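Local coordinates for periplasmic oligopeptide-binding protein (Burkholderia pseudomallei, PDB 3ZS6), which probably binds short peptides in the periplasm and delivers them to an ABC transporter for uptake into the cell, at residues Y264-N268 with T428-C432; T350-N356 with V399-R403. One frame throughout, in Å; residues are numbered along the deposited sequence.

Both contacts reach the same mixed sheet and lie on one side of the chain's centre, their own centres about 12 Å apart. Along the chain the order is 264-268, 350-356, 399-403, 428-432, so the two partners of contact 2 fall between those of contact 1. Strand 401-407 is the common element: it runs parallel to strand 350-356 in contact 2 and antiparallel to strand 260-266, which leads into contact 1. Backbone bonds from Y265 N to A402 O (2.8 Å) and from K267 N to Q400 O (2.9 Å) join the two directly. Contact 2 carries the sheet toward the bound peptide through R403, whereas contact 1 packs a loop against the end of strand 260-266.

Contact 1: Y264-N268 with T428-C432; sequences YYLKN and TVGYC
N268 donates its backbone N-H to V429 O at 3.0 Å, a direct backbone hydrogen bond between 264-268 and 428-432; the donor lies in the carbonyl plane, and the N-H...O angle is 151°. The side chains of N268 and V429 run side by side in the same direction, and the N268 amide reaches the edge of the Y431 ring, the two planes 81° apart. Behind this bond V429 sets its CB 3.2 Å from L266 O, while its CG1 meets Y265 CD2 at 3.8 Å. A branched, apolar valine suits a buried position beside both an aromatic ring and a strand backbone. The Y265 ring also turns an edge to T428, whose OG1 is 3.4 Å from Y265 CD2. With CG anti to the backbone N (chi1 159°), the ring swings toward the loop. Strand 260-266 ends here, in a mixed sheet of the family 5 solute-binding fold, and the irregular chain between helices 414-417 and 434-443 packs against that end. A water links Y265 OH (2.6 Å) to T428 O (2.8 Å) and, weakly, to V429 O; Y265 OH is further bonded to R394 O. Glycine at 430 accommodates a positive phi as the chain turns toward Y431, whose hydroxyl bonds D466. Next in sequence, C432 forms a disulfide with C422, a covalent tie within the loop region.

Contact 2: T350-N356 with V399-R403; sequences TFTLTYN and VQIAR
T354 and R403 join the two strands where they lie closest: T354 N donates to I401 O and R403 N to T354 O, both at 2.9 Å. This is parallel pairing, L353 beside I401 and T354 beside A402, with strand 350-356 between 379-385 and 401-407. On the L353 face the packing is dense: L353 CD1 presses on I401 CG2 at 3.5 Å, and I401 CD1 reaches F351 CB. Leucine and isoleucine supply the branched apolar bulk that a buried sheet face needs. Across the sheet, the T354 side chain meets V399 CG1, while its hydroxyl bonds E383.

Toward T350 and T352 the pairing is looser and more open to solvent. I401 N reaches T352 O only weakly, at 3.4 Å, and a water joins T352 O, T354 OG1 and Q400 N. The side chain of Q400 replaces a backbone partner: extended beyond CG (chi2 -179°), it brings OE1 to T352 N at 3.0 Å, while its NE2 bonds D270. The Q400 amide sits at the edge of the F351 ring, the planes 66° apart.

At the other end R403 approaches N356 with the flank of its guanidinium. R403 NE (3.2 Å) and R403 NH2 (3.0 Å) both donate to N356 OD1; NE lies in the carbonyl plane, NH2 above it. Two bonds to one buried oxygen restrict rotation of the guanidinium, whose NH1 forms a salt bridge to the backbone of the bound peptide. N356 is thus a second-shell residue, a neutral acceptor that orients the arginine while probably leaving its positive charge available to the ligand.

Contact 1: Y264-N268 with T428-C432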
ATOM      1  N   TYR A 264     -11.904   5.338   6.021  1.00  9.94           N
ATOM      2  CA  TYR A 264     -11.785   6.761   6.278  1.00 10.89           C
ATOM      3  C   TYR A 264     -10.869   7.023   7.468  1.00 14.73           C
ATOM      4  O   TYR A 264     -11.071   6.519   8.578  1.00 11.17           O
ATOM      5  CB  TYR A 264     -13.156   7.411   6.493  1.00 15.29           C
ATOM      6  CG  TYR A 264     -13.890   7.764   5.213  1.00 13.17           C
ATOM      7  CD1 TYR A 264     -13.249   7.742   3.984  1.00 16.47           C
ATOM      8  CD2 TYR A 264     -15.226   8.126   5.240  1.00 16.65           C
ATOM      9  CE1 TYR A 264     -13.931   8.073   2.811  1.00 20.47           C
ATOM     10  CE2 TYR A 264     -15.910   8.463   4.083  1.00 18.90           C
ATOM     11  CZ  TYR A 264     -15.262   8.433   2.866  1.00 22.43           C
ATOM     12  OH  TYR A 264     -15.959   8.771   1.714  1.00 17.02           O
ATOM     13  N   TYR A 265      -9.843   7.806   7.196  1.00 11.72           N
ATOM     14  CA  TYR A 265      -8.943   8.318   8.204  1.00  8.28           C
ATOM     15  C   TYR A 265      -9.737   9.254   9.094  1.00 12.67           C
ATOM     16  O   TYR A 265     -10.616   9.974   8.614  1.00 10.20           O
ATOM     17  CB  TYR A 265      -7.846   9.065   7.454  1.00  7.25           C
ATOM     18  CG  TYR A 265      -7.014  10.105   8.160  1.00 11.77           C
ATOM     19  CD1 TYR A 265      -7.560  11.319   8.565  1.00 15.21           C
ATOM     20  CD2 TYR A 265      -5.646   9.916   8.315  1.00 10.78           C
ATOM     21  CE1 TYR A 265      -6.774  12.292   9.158  1.00 13.78           C
ATOM     22  CE2 TYR A 265      -4.856  10.872   8.905  1.00  9.26           C
ATOM     23  CZ  TYR A 265      -5.419  12.059   9.324  1.00 18.08           C
ATOM     24  OH  TYR A 265      -4.617  13.007   9.900  1.00 19.60           O
ATOM     25  N   LEU A 266      -9.458   9.194  10.392  1.00  9.41           N
ATOM     26  CA  LEU A 266      -9.998  10.155  11.356  0.99 11.68           C
ATOM     27  C   LEU A 266      -8.838  10.749  12.147  1.00 13.12           C
ATOM     28  O   LEU A 266      -7.991  10.015  12.665  1.00 19.72           O
ATOM     29  CB  LEU A 266     -10.964   9.479  12.337  0.99  9.50           C
ATOM     30  CG  LEU A 266     -12.232   8.803  11.811  0.99 13.07           C
ATOM     31  CD1 LEU A 266     -12.995   8.171  12.983  0.99 14.76           C
ATOM     32  CD2 LEU A 266     -13.137   9.782  11.049  0.99 10.80           C
ATOM     33  N   LYS A 267      -8.798  12.073  12.239  1.00 14.91           N
ATOM     34  CA  LYS A 267      -7.750  12.754  12.991  1.00 13.02           C
ATOM     35  C   LYS A 267      -7.978  12.534  14.476  1.00 16.09           C
ATOM     36  O   LYS A 267      -8.845  13.175  15.073  1.00 16.49           O
ATOM     37  CB  LYS A 267      -7.781  14.249  12.686  1.00 14.94           C
ATOM     38  CG  LYS A 267      -6.716  15.067  13.401  1.00 16.00           C
ATOM     39  CD  LYS A 267      -6.938  16.545  13.126  1.00 25.35           C
ATOM     40  CE  LYS A 267      -6.015  17.430  13.937  1.00 27.18           C
ATOM     41  NZ  LYS A 267      -6.371  18.867  13.761  1.00 31.05           N
ATOM     42  N   ASN A 268      -7.206  11.631  15.071  1.00 15.62           N
ATOM     43  CA  ASN A 268      -7.437  11.240  16.464  1.00 19.68           C
ATOM     44  C   ASN A 268      -7.123  12.336  17.491  1.00 23.66           C
ATOM     45  O   ASN A 268      -7.523  12.235  18.650  1.00 19.79           O
ATOM     46  CB  ASN A 268      -6.689   9.948  16.819  1.00 19.44           C
ATOM     47  CG  ASN A 268      -7.394   8.692  16.304  1.00 21.10           C
ATOM     48  OD1 ASN A 268      -7.920   8.660  15.180  1.00 17.35           O
ATOM     49  ND2 ASN A 268      -7.419   7.657  17.133  1.00 10.31           N
ATOM     50  N   THR A 428      -1.070   7.318  10.523  1.00 17.69           N
ATOM     51  CA  THR A 428      -1.345   8.727  10.283  1.00 14.50           C
ATOM     52  C   THR A 428      -2.524   9.246  11.117  1.00 15.38           C
ATOM     53  O   THR A 428      -2.575  10.437  11.420  1.00 11.79           O
ATOM     54  CB  THR A 428      -1.552   9.032   8.770  1.00 12.91           C
ATOM     55  OG1 THR A 428      -2.665   8.285   8.265  1.00 12.34           O
ATOM     56  CG2 THR A 428      -0.292   8.682   7.963  1.00  9.31           C
ATOM     57  N   VAL A 429      -3.450   8.367  11.511  1.00  9.07           N
ATOM     58  CA  VAL A 429      -4.577   8.808  12.351  1.00 13.63           C
ATOM     59  C   VAL A 429      -4.122   9.228  13.755  1.00 17.52           C
ATOM     60  O   VAL A 429      -4.817   9.982  14.448  1.00 14.80           O
ATOM     61  CB  VAL A 429      -5.696   7.755  12.469  1.00 15.30           C
ATOM     62  CG1 VAL A 429      -6.203   7.364  11.077  1.00  9.09           C
ATOM     63  CG2 VAL A 429      -5.216   6.527  13.266  1.00 12.83           C
ATOM     64  N   GLY A 430      -2.958   8.731  14.168  1.00 18.27           N
ATOM     65  CA  GLY A 430      -2.357   9.132  15.432  1.00 19.01           C
ATOM     66  C   GLY A 430      -2.875   8.329  16.609  1.00 20.03           C
ATOM     67  O   GLY A 430      -2.999   8.839  17.718  1.00 17.37           O
ATOM     68  N   TYR A 431      -3.186   7.064  16.365  1.00 12.78           N
ATOM     69  CA  TYR A 431      -3.721   6.200  17.408  1.00 17.24           C
ATOM     70  C   TYR A 431      -2.566   5.607  18.193  1.00 18.18           C
ATOM     71  O   TYR A 431      -1.489   5.373  17.636  1.00 16.72           O
ATOM     72  CB  TYR A 431      -4.563   5.098  16.763  1.00 18.24           C
ATOM     73  CG  TYR A 431      -5.170   4.081  17.706  1.00 14.35           C
ATOM     74  CD1 TYR A 431      -6.270   4.398  18.495  1.00 15.00           C
ATOM     75  CD2 TYR A 431      -4.668   2.790  17.774  1.00 21.04           C
ATOM     76  CE1 TYR A 431      -6.837   3.460  19.343  1.00 20.52           C
ATOM     77  CE2 TYR A 431      -5.227   1.846  18.619  1.00 23.73           C
ATOM     78  CZ  TYR A 431      -6.310   2.183  19.396  1.00 21.77           C
ATOM     79  OH  TYR A 431      -6.864   1.234  20.227  1.00 22.84           O
ATOM     80  N   CYS A 432      -2.773   5.387  19.488  1.00 16.54           N
ATOM     81  CA  CYS A 432      -1.770   4.701  20.299  1.00 20.71           C
ATOM     82  C   CYS A 432      -2.401   3.970  21.474  1.00 22.42           C
ATOM     83  O   CYS A 432      -2.913   4.592  22.403  1.00 26.55           O
ATOM     84  CB  CYS A 432      -0.692   5.663  20.798  1.00 23.96           C
ATOM     85  SG  CYS A 432       0.540   4.873  21.905  1.00 31.33           S
TER
HETATM   86  O   HOH W   1      -4.181  12.515  12.395  1.00 14.80           O

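Contact 2: T350-N356 with V399-R403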
ATOM      1  N   THR A 350     -19.561  19.736  12.778  1.00 21.84           N
ATOM      2  CA  THR A 350     -19.235  19.946  11.375  1.00 23.50           C
ATOM      3  C   THR A 350     -17.789  19.537  11.115  1.00 23.49           C
ATOM      4  O   THR A 350     -16.891  19.954  11.845  1.00 24.59           O
ATOM      5  CB  THR A 350     -19.436  21.416  10.974  1.00 26.10           C
ATOM      6  OG1 THR A 350     -20.814  21.751  11.138  1.00 34.01           O
ATOM      7  CG2 THR A 350     -19.042  21.637   9.518  1.00 24.73           C
ATOM      8  N   PHE A 351     -17.579  18.708  10.091  1.00 19.05           N
ATOM      9  CA  PHE A 351     -16.240  18.292   9.680  1.00 21.70           C
ATOM     10  C   PHE A 351     -16.007  18.576   8.203  1.00 22.02           C
ATOM     11  O   PHE A 351     -16.949  18.733   7.430  1.00 28.48           O
ATOM     12  CB  PHE A 351     -16.025  16.787   9.897  1.00 18.74           C
ATOM     13  CG  PHE A 351     -16.185  16.338  11.317  1.00 20.14           C
ATOM     14  CD1 PHE A 351     -15.230  16.657  12.272  1.00 17.38           C
ATOM     15  CD2 PHE A 351     -17.287  15.593  11.696  1.00 17.14           C
ATOM     16  CE1 PHE A 351     -15.371  16.241  13.575  1.00 16.87           C
ATOM     17  CE2 PHE A 351     -17.436  15.175  13.003  1.00 18.98           C
ATOM     18  CZ  PHE A 351     -16.474  15.499  13.942  1.00 19.17           C
ATOM     19  N   THR A 352     -14.738  18.622   7.812  1.00 18.54           N
ATOM     20  CA  THR A 352     -14.384  18.627   6.400  1.00 22.21           C
ATOM     21  C   THR A 352     -13.978  17.208   6.005  1.00 22.40           C
ATOM     22  O   THR A 352     -13.201  16.557   6.711  1.00 17.10           O
ATOM     23  CB  THR A 352     -13.247  19.630   6.111  1.00 23.15           C
ATOM     24  OG1 THR A 352     -13.739  20.966   6.294  1.00 25.73           O
ATOM     25  CG2 THR A 352     -12.737  19.483   4.685  1.00 16.07           C
ATOM     26  N   LEU A 353     -14.537  16.717   4.901  1.00 24.30           N
ATOM     27  CA  LEU A 353     -14.205  15.385   4.386  1.00 20.74           C
ATOM     28  C   LEU A 353     -13.358  15.520   3.119  1.00 22.67           C
ATOM     29  O   LEU A 353     -13.844  15.928   2.060  1.00 20.03           O
ATOM     30  CB  LEU A 353     -15.481  14.576   4.110  1.00 13.28           C
ATOM     31  CG  LEU A 353     -15.400  13.228   3.379  1.00 20.52           C
ATOM     32  CD1 LEU A 353     -14.402  12.290   4.030  1.00 27.44           C
ATOM     33  CD2 LEU A 353     -16.786  12.567   3.313  1.00 19.27           C
ATOM     34  N   THR A 354     -12.082  15.189   3.232  1.00 14.00           N
ATOM     35  CA  THR A 354     -11.169  15.373   2.114  1.00 16.73           C
ATOM     36  C   THR A 354     -10.891  14.050   1.396  1.00 18.34           C
ATOM     37  O   THR A 354     -10.650  13.030   2.041  1.00 17.49           O
ATOM     38  CB  THR A 354      -9.851  15.994   2.594  1.00 15.98           C
ATOM     39  OG1 THR A 354     -10.133  17.174   3.359  1.00 19.85           O
ATOM     40  CG2 THR A 354      -8.957  16.348   1.412  1.00 13.08           C
ATOM     41  N   TYR A 355     -10.922  14.071   0.065  1.00 12.36           N
ATOM     42  CA  TYR A 355     -10.575  12.888  -0.726  1.00  9.76           C
ATOM     43  C   TYR A 355      -9.764  13.294  -1.950  1.00 15.47           C
ATOM     44  O   TYR A 355      -9.774  14.459  -2.343  1.00 16.76           O
ATOM     45  CB  TYR A 355     -11.833  12.138  -1.171  1.00  7.41           C
ATOM     46  CG  TYR A 355     -12.682  12.922  -2.141  1.00 13.22           C
ATOM     47  CD1 TYR A 355     -13.652  13.809  -1.687  1.00 13.18           C
ATOM     48  CD2 TYR A 355     -12.511  12.787  -3.511  1.00 12.50           C
ATOM     49  CE1 TYR A 355     -14.431  14.537  -2.573  1.00 15.86           C
ATOM     50  CE2 TYR A 355     -13.294  13.510  -4.410  1.00 11.21           C
ATOM     51  CZ  TYR A 355     -14.249  14.383  -3.933  1.00 20.21           C
ATOM     52  OH  TYR A 355     -15.021  15.112  -4.817  1.00 23.49           O
ATOM     53  N   ASN A 356      -9.066  12.338  -2.556  1.00 11.72           N
ATOM     54  CA  ASN A 356      -8.307  12.637  -3.767  1.00 12.55           C
ATOM     55  C   ASN A 356      -9.198  12.546  -4.989  1.00 16.10           C
ATOM     56  O   ASN A 356      -9.957  11.589  -5.140  1.00 11.50           O
ATOM     57  CB  ASN A 356      -7.070  11.737  -3.917  1.00 13.46           C
ATOM     58  CG  ASN A 356      -7.419  10.267  -3.941  1.00 11.83           C
ATOM     59  OD1 ASN A 356      -7.930   9.734  -2.957  1.00 13.74           O
ATOM     60  ND2 ASN A 356      -7.145   9.603  -5.064  1.00  9.67           N
ATOM     61  N   VAL A 399      -6.155  17.372   7.867  1.00 18.89           N
ATOM     62  CA  VAL A 399      -7.492  16.991   7.433  1.00 14.86           C
ATOM     63  C   VAL A 399      -8.154  16.278   8.608  1.00 18.87           C
ATOM     64  O   VAL A 399      -7.463  15.705   9.452  1.00 18.05           O
ATOM     65  CB  VAL A 399      -7.437  16.059   6.193  1.00 15.21           C
ATOM     66  CG1 VAL A 399      -7.065  16.853   4.935  1.00 11.37           C
ATOM     67  CG2 VAL A 399      -6.437  14.925   6.415  1.00 14.57           C
ATOM     68  N   GLN A 400      -9.483  16.314   8.665  1.00 17.50           N
ATOM     69  CA  GLN A 400     -10.225  15.767   9.802  1.00 15.58           C
ATOM     70  C   GLN A 400     -10.732  14.358   9.509  1.00 15.21           C
ATOM     71  O   GLN A 400     -10.472  13.420  10.255  1.00 13.58           O
ATOM     72  CB  GLN A 400     -11.409  16.676  10.144  1.00 18.75           C
ATOM     73  CG  GLN A 400     -11.014  18.028  10.692  1.00 23.09           C
ATOM     74  CD  GLN A 400     -12.220  18.875  11.038  1.00 26.49           C
ATOM     75  OE1 GLN A 400     -13.019  19.220  10.161  1.00 22.75           O
ATOM     76  NE2 GLN A 400     -12.373  19.198  12.323  1.00 20.20           N
ATOM     77  N   ILE A 401     -11.485  14.233   8.425  1.00 13.75           N
ATOM     78  CA  ILE A 401     -11.913  12.941   7.919  1.00 14.19           C
ATOM     79  C   ILE A 401     -11.383  12.886   6.501  1.00 18.09           C
ATOM     80  O   ILE A 401     -11.527  13.854   5.753  1.00 16.44           O
ATOM     81  CB  ILE A 401     -13.447  12.820   7.889  1.00 13.95           C
ATOM     82  CG1 ILE A 401     -14.037  13.134   9.270  1.00 18.19           C
ATOM     83  CG2 ILE A 401     -13.857  11.441   7.404  1.00 11.39           C
ATOM     84  CD1 ILE A 401     -15.558  13.011   9.345  1.00 20.50           C
ATOM     85  N   ALA A 402     -10.749  11.779   6.132  1.00 15.35           N
ATOM     86  CA  ALA A 402     -10.090  11.706   4.829  1.00 12.98           C
ATOM     87  C   ALA A 402     -10.209  10.323   4.194  1.00 10.82           C
ATOM     88  O   ALA A 402     -10.173   9.304   4.884  1.00 13.65           O
ATOM     89  CB  ALA A 402      -8.623  12.122   4.946  1.00  7.36           C
ATOM     90  N   ARG A 403     -10.377  10.304   2.875  1.00 12.60           N
ATOM     91  CA  ARG A 403     -10.357   9.060   2.116  1.00  6.79           C
ATOM     92  C   ARG A 403      -8.970   8.416   2.299  1.00 12.57           C
ATOM     93  O   ARG A 403      -7.932   9.081   2.153  1.00  9.99           O
ATOM     94  CB  ARG A 403     -10.642   9.341   0.637  1.00  9.11           C
ATOM     95  CG  ARG A 403     -11.230   8.144  -0.135  1.00 14.17           C
ATOM     96  CD  ARG A 403     -10.216   7.002  -0.239  1.00 16.14           C
ATOM     97  NE  ARG A 403      -9.067   7.394  -1.042  1.00 14.47           N
ATOM     98  CZ  ARG A 403      -8.002   6.621  -1.275  1.00 20.98           C
ATOM     99  NH1 ARG A 403      -7.926   5.402  -0.754  1.00 12.11           N
ATOM    100  NH2 ARG A 403      -7.010   7.074  -2.036  1.00 14.48           N
TER
HETATM  101  O   HOH W   2     -10.600  17.102   6.148  1.00 15.94           O